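Local coordinates for protein inhibitor from Tityus obscurus scorpion venom (TopI1) (Tityus, PDB 6MRQ) that acts as an inhibitor from scorpion venom, probably of a trypsin-like serine protease, and is held compact by disulfides, at residues B[2-7]-B[24-29]. Numbering follows the deposited sequence.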
ATOM      1  N   LEU B   2      -6.513   1.852   6.678  1.00 11.82           N
ATOM      2  CA  LEU B   2      -6.907   2.502   7.913  1.00 12.06           C
ATOM      3  C   LEU B   2      -8.385   2.857   7.817  1.00 13.63           C
ATOM      4  O   LEU B   2      -8.781   3.661   6.966  1.00 14.61           O
ATOM      5  CB  LEU B   2      -6.064   3.747   8.163  1.00 13.64           C
ATOM      6  CG  LEU B   2      -6.178   4.429   9.522  1.00 14.88           C
ATOM      7  CD1 LEU B   2      -7.489   5.188   9.673  1.00 22.17           C
ATOM      8  CD2 LEU B   2      -6.000   3.415  10.654  1.00 18.03           C
ATOM      9  N   LYS B   3      -9.196   2.237   8.671  1.00 14.39           N
ATOM     10  CA  LYS B   3     -10.602   2.597   8.825  1.00 16.23           C
ATOM     11  C   LYS B   3     -10.899   2.598  10.314  1.00 17.65           C
ATOM     12  O   LYS B   3     -10.741   1.570  10.973  1.00 16.61           O
ATOM     13  CB  LYS B   3     -11.502   1.585   8.107  1.00 17.63           C
ATOM     14  CG  LYS B   3     -13.004   1.758   8.365  1.00 21.04           C
ATOM     15  CD  LYS B   3     -13.607   2.876   7.517  1.00 20.80           C
ATOM     16  CE  LYS B   3     -15.049   3.179   7.916  1.00 30.99           C
ATOM     17  NZ  LYS B   3     -15.121   3.884   9.223  0.74 33.01           N
ATOM     18  N   ARG B   4     -11.315   3.741  10.847  1.00 19.23           N
ATOM     19  CA  ARG B   4     -11.673   3.805  12.254  1.00 19.61           C
ATOM     20  C   ARG B   4     -13.041   3.168  12.472  1.00 21.70           C
ATOM     21  O   ARG B   4     -13.870   3.077  11.561  1.00 22.59           O
ATOM     22  CB  ARG B   4     -11.661   5.254  12.739  1.00 25.51           C
ATOM     23  CG  ARG B   4     -10.262   5.871  12.855  1.00 27.20           C
ATOM     24  CD  ARG B   4     -10.350   7.315  13.321  0.47 30.25           C
ATOM     25  NE  ARG B   4      -9.046   7.920  13.580  0.93 41.84           N
ATOM     26  CZ  ARG B   4      -8.434   7.917  14.761  0.24 41.02           C
ATOM     27  NH1 ARG B   4      -8.994   7.330  15.810  0.86 44.26           N
ATOM     28  NH2 ARG B   4      -7.253   8.505  14.894  0.64 43.51           N
ATOM     29  N   CYS B   5     -13.271   2.708  13.697  1.00 19.26           N
ATOM     30  CA  CYS B   5     -14.500   1.995  14.002  1.00 20.94           C
ATOM     31  C   CYS B   5     -14.734   2.058  15.501  1.00 21.29           C
ATOM     32  O   CYS B   5     -13.807   2.275  16.285  1.00 22.98           O
ATOM     33  CB  CYS B   5     -14.413   0.533  13.548  1.00 22.26           C
ATOM     34  SG  CYS B   5     -12.967  -0.302  14.254  1.00 19.44           S
ATOM     35  N   LYS B   6     -15.992   1.855  15.887  1.00 21.96           N
ATOM     36  CA  LYS B   6     -16.346   1.572  17.270  1.00 23.77           C
ATOM     37  C   LYS B   6     -16.760   0.126  17.470  1.00 23.74           C
ATOM     38  O   LYS B   6     -16.512  -0.436  18.541  1.00 28.25           O
ATOM     39  CB  LYS B   6     -17.502   2.478  17.721  1.00 25.43           C
ATOM     40  CG  LYS B   6     -17.148   3.962  17.773  0.74 29.33           C
ATOM     41  CD  LYS B   6     -16.306   4.294  19.001  0.32 33.04           C
ATOM     42  CE  LYS B   6     -16.094   5.797  19.155  0.89 41.70           C
ATOM     43  NZ  LYS B   6     -15.160   6.350  18.137  0.79 38.15           N
ATOM     44  N   THR B   7     -17.391  -0.472  16.461  1.00 24.72           N
ATOM     45  CA  THR B   7     -17.743  -1.881  16.461  1.00 23.22           C
ATOM     46  C   THR B   7     -17.371  -2.447  15.096  1.00 21.91           C
ATOM     47  O   THR B   7     -17.149  -1.705  14.134  1.00 20.61           O
ATOM     48  CB  THR B   7     -19.245  -2.108  16.691  1.00 24.49           C
ATOM     49  OG1 THR B   7     -19.971  -1.691  15.529  1.00 30.55           O
ATOM     50  CG2 THR B   7     -19.735  -1.341  17.917  1.00 28.41           C
ATOM     51  N   PHE B  24      -8.331  -1.134  19.068  1.00 24.07           N
ATOM     52  CA  PHE B  24      -7.484   0.059  19.110  1.00 26.36           C
ATOM     53  C   PHE B  24      -8.031   1.144  18.187  1.00 23.10           C
ATOM     54  O   PHE B  24      -7.275   1.917  17.591  1.00 23.47           O
ATOM     55  CB  PHE B  24      -6.028  -0.274  18.777  1.00 26.79           C
ATOM     56  CG  PHE B  24      -5.467  -1.429  19.568  1.00 36.79           C
ATOM     57  CD1 PHE B  24      -5.919  -1.709  20.845  0.74 42.93           C
ATOM     58  CD2 PHE B  24      -4.487  -2.241  19.024  1.00 38.78           C
ATOM     59  CE1 PHE B  24      -5.397  -2.777  21.557  0.71 44.79           C
ATOM     60  CE2 PHE B  24      -3.966  -3.302  19.737  0.94 41.88           C
ATOM     61  CZ  PHE B  24      -4.418  -3.568  21.003  1.00 47.82           C
ATOM     62  N   GLY B  25      -9.355   1.186  18.049  1.00 21.75           N
ATOM     63  CA  GLY B  25     -10.029   2.207  17.279  1.00 20.94           C
ATOM     64  C   GLY B  25     -10.118   1.960  15.792  1.00 18.46           C
ATOM     65  O   GLY B  25     -10.691   2.797  15.079  1.00 19.91           O
ATOM     66  N   ILE B  26      -9.595   0.845  15.289  1.00 16.90           N
ATOM     67  CA  ILE B  26      -9.499   0.646  13.850  1.00 15.13           C
ATOM     68  C   ILE B  26      -9.936  -0.756  13.453  1.00 15.03           C
ATOM     69  O   ILE B  26     -10.008  -1.676  14.269  1.00 16.64           O
ATOM     70  CB  ILE B  26      -8.078   0.948  13.306  1.00 14.86           C
ATOM     71  CG1 ILE B  26      -7.078  -0.095  13.805  1.00 16.35           C
ATOM     72  CG2 ILE B  26      -7.634   2.342  13.714  1.00 17.32           C
ATOM     73  CD1 ILE B  26      -5.686   0.057  13.191  1.00 18.00           C
ATOM     74  N   CYS B  27     -10.229  -0.904  12.172  1.00 14.84           N
ATOM     75  CA  CYS B  27     -10.677  -2.176  11.632  1.00 16.18           C
ATOM     76  C   CYS B  27      -9.494  -3.104  11.415  1.00 15.04           C
ATOM     77  O   CYS B  27      -8.497  -2.720  10.797  1.00 15.13           O
ATOM     78  CB  CYS B  27     -11.385  -1.929  10.305  1.00 15.52           C
ATOM     79  SG  CYS B  27     -12.915  -1.023  10.475  1.00 17.68           S
ATOM     80  N   LYS B  28      -9.619  -4.334  11.905  1.00 15.16           N
ATOM     81  CA  LYS B  28      -8.566  -5.344  11.806  1.00 14.62           C
ATOM     82  C   LYS B  28      -9.137  -6.580  11.121  1.00 16.46           C
ATOM     83  O   LYS B  28      -9.742  -7.444  11.759  1.00 16.81           O
ATOM     84  CB  LYS B  28      -7.998  -5.668  13.186  1.00 17.73           C
ATOM     85  CG  LYS B  28      -7.261  -4.497  13.802  1.00 18.18           C
ATOM     86  CD  LYS B  28      -6.335  -4.932  14.908  0.46 15.88           C
ATOM     87  CE  LYS B  28      -5.550  -3.751  15.451  0.98 26.65           C
ATOM     88  NZ  LYS B  28      -4.614  -4.177  16.512  0.59 21.47           N
ATOM     89  N   CYS B  29      -8.939  -6.657   9.810  1.00 16.22           N
ATOM     90  CA  CYS B  29      -9.254  -7.858   9.040  1.00 15.90           C
ATOM     91  C   CYS B  29      -8.116  -8.150   8.065  1.00 13.83           C
ATOM     92  O   CYS B  29      -8.338  -8.443   6.884  1.00 15.79           O
ATOM     93  CB  CYS B  29     -10.600  -7.734   8.324  1.00 16.42           C
ATOM     94  SG  CYS B  29     -10.655  -6.385   7.123  1.00 16.77           S
TER
HETATM   95  O   HOH W   1      -7.986  -0.121   9.781  1.00 13.81           O
HETATM   96  O   HOH W   2     -11.103   5.296  16.181  1.00 31.93           O
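Arg4 and Ile26 face each other as a non-hydrogen-bonded antiparallel pair, the single beta bridge that ties the N-terminal segment 2-7 to strand 26-28 in this cysteine-stabilised alpha/beta fold. Their CA atoms are 4.2 Å apart, and a backbone bond flanks the pair on each side. Cys27 N donates a hydrogen bond to Lys3 O at 2.8 Å and Cys5 N one to Gly25 O at 2.9 Å, while Ile26 CA-H gives Lys3 O a weaker contact.

The tight side is built round sulfur. Cys5 and Cys27 both send CB toward the opposing segment, on their way to disulfides with Cys22 and Cys11. With chi1 at 55°, Cys5 SG is turned in against the Ile26 carbonyl, 3.2 Å from Ile26 C. Cys27 SG lies against the first carbons of the Lys3 side chain, 3.5 Å from Lys3 CG; that chain bends at chi2 and chi4, folding NZ back to bond Arg4 O in its carbonyl plane.

On the other face of the bridge the side chains of Leu2 and Ile26 cross at about a right angle, Leu2 CD2 lying 3.6 Å from Ile26 CG2. Arg4 makes the loose side here. Its CB and CG only brush Gly25 O before the chain runs out, extended from CG to NE, to the guanidinium. Lys3, Arg4 and Ile26 also pack on aromatic side chains of the partner protein. What joins the Arg4 head group to segment 24-29 is a water in the guanidinium plane, accepting from Arg4 NH1 at 3.0 Å and donating to Gly25 O at 2.8 Å.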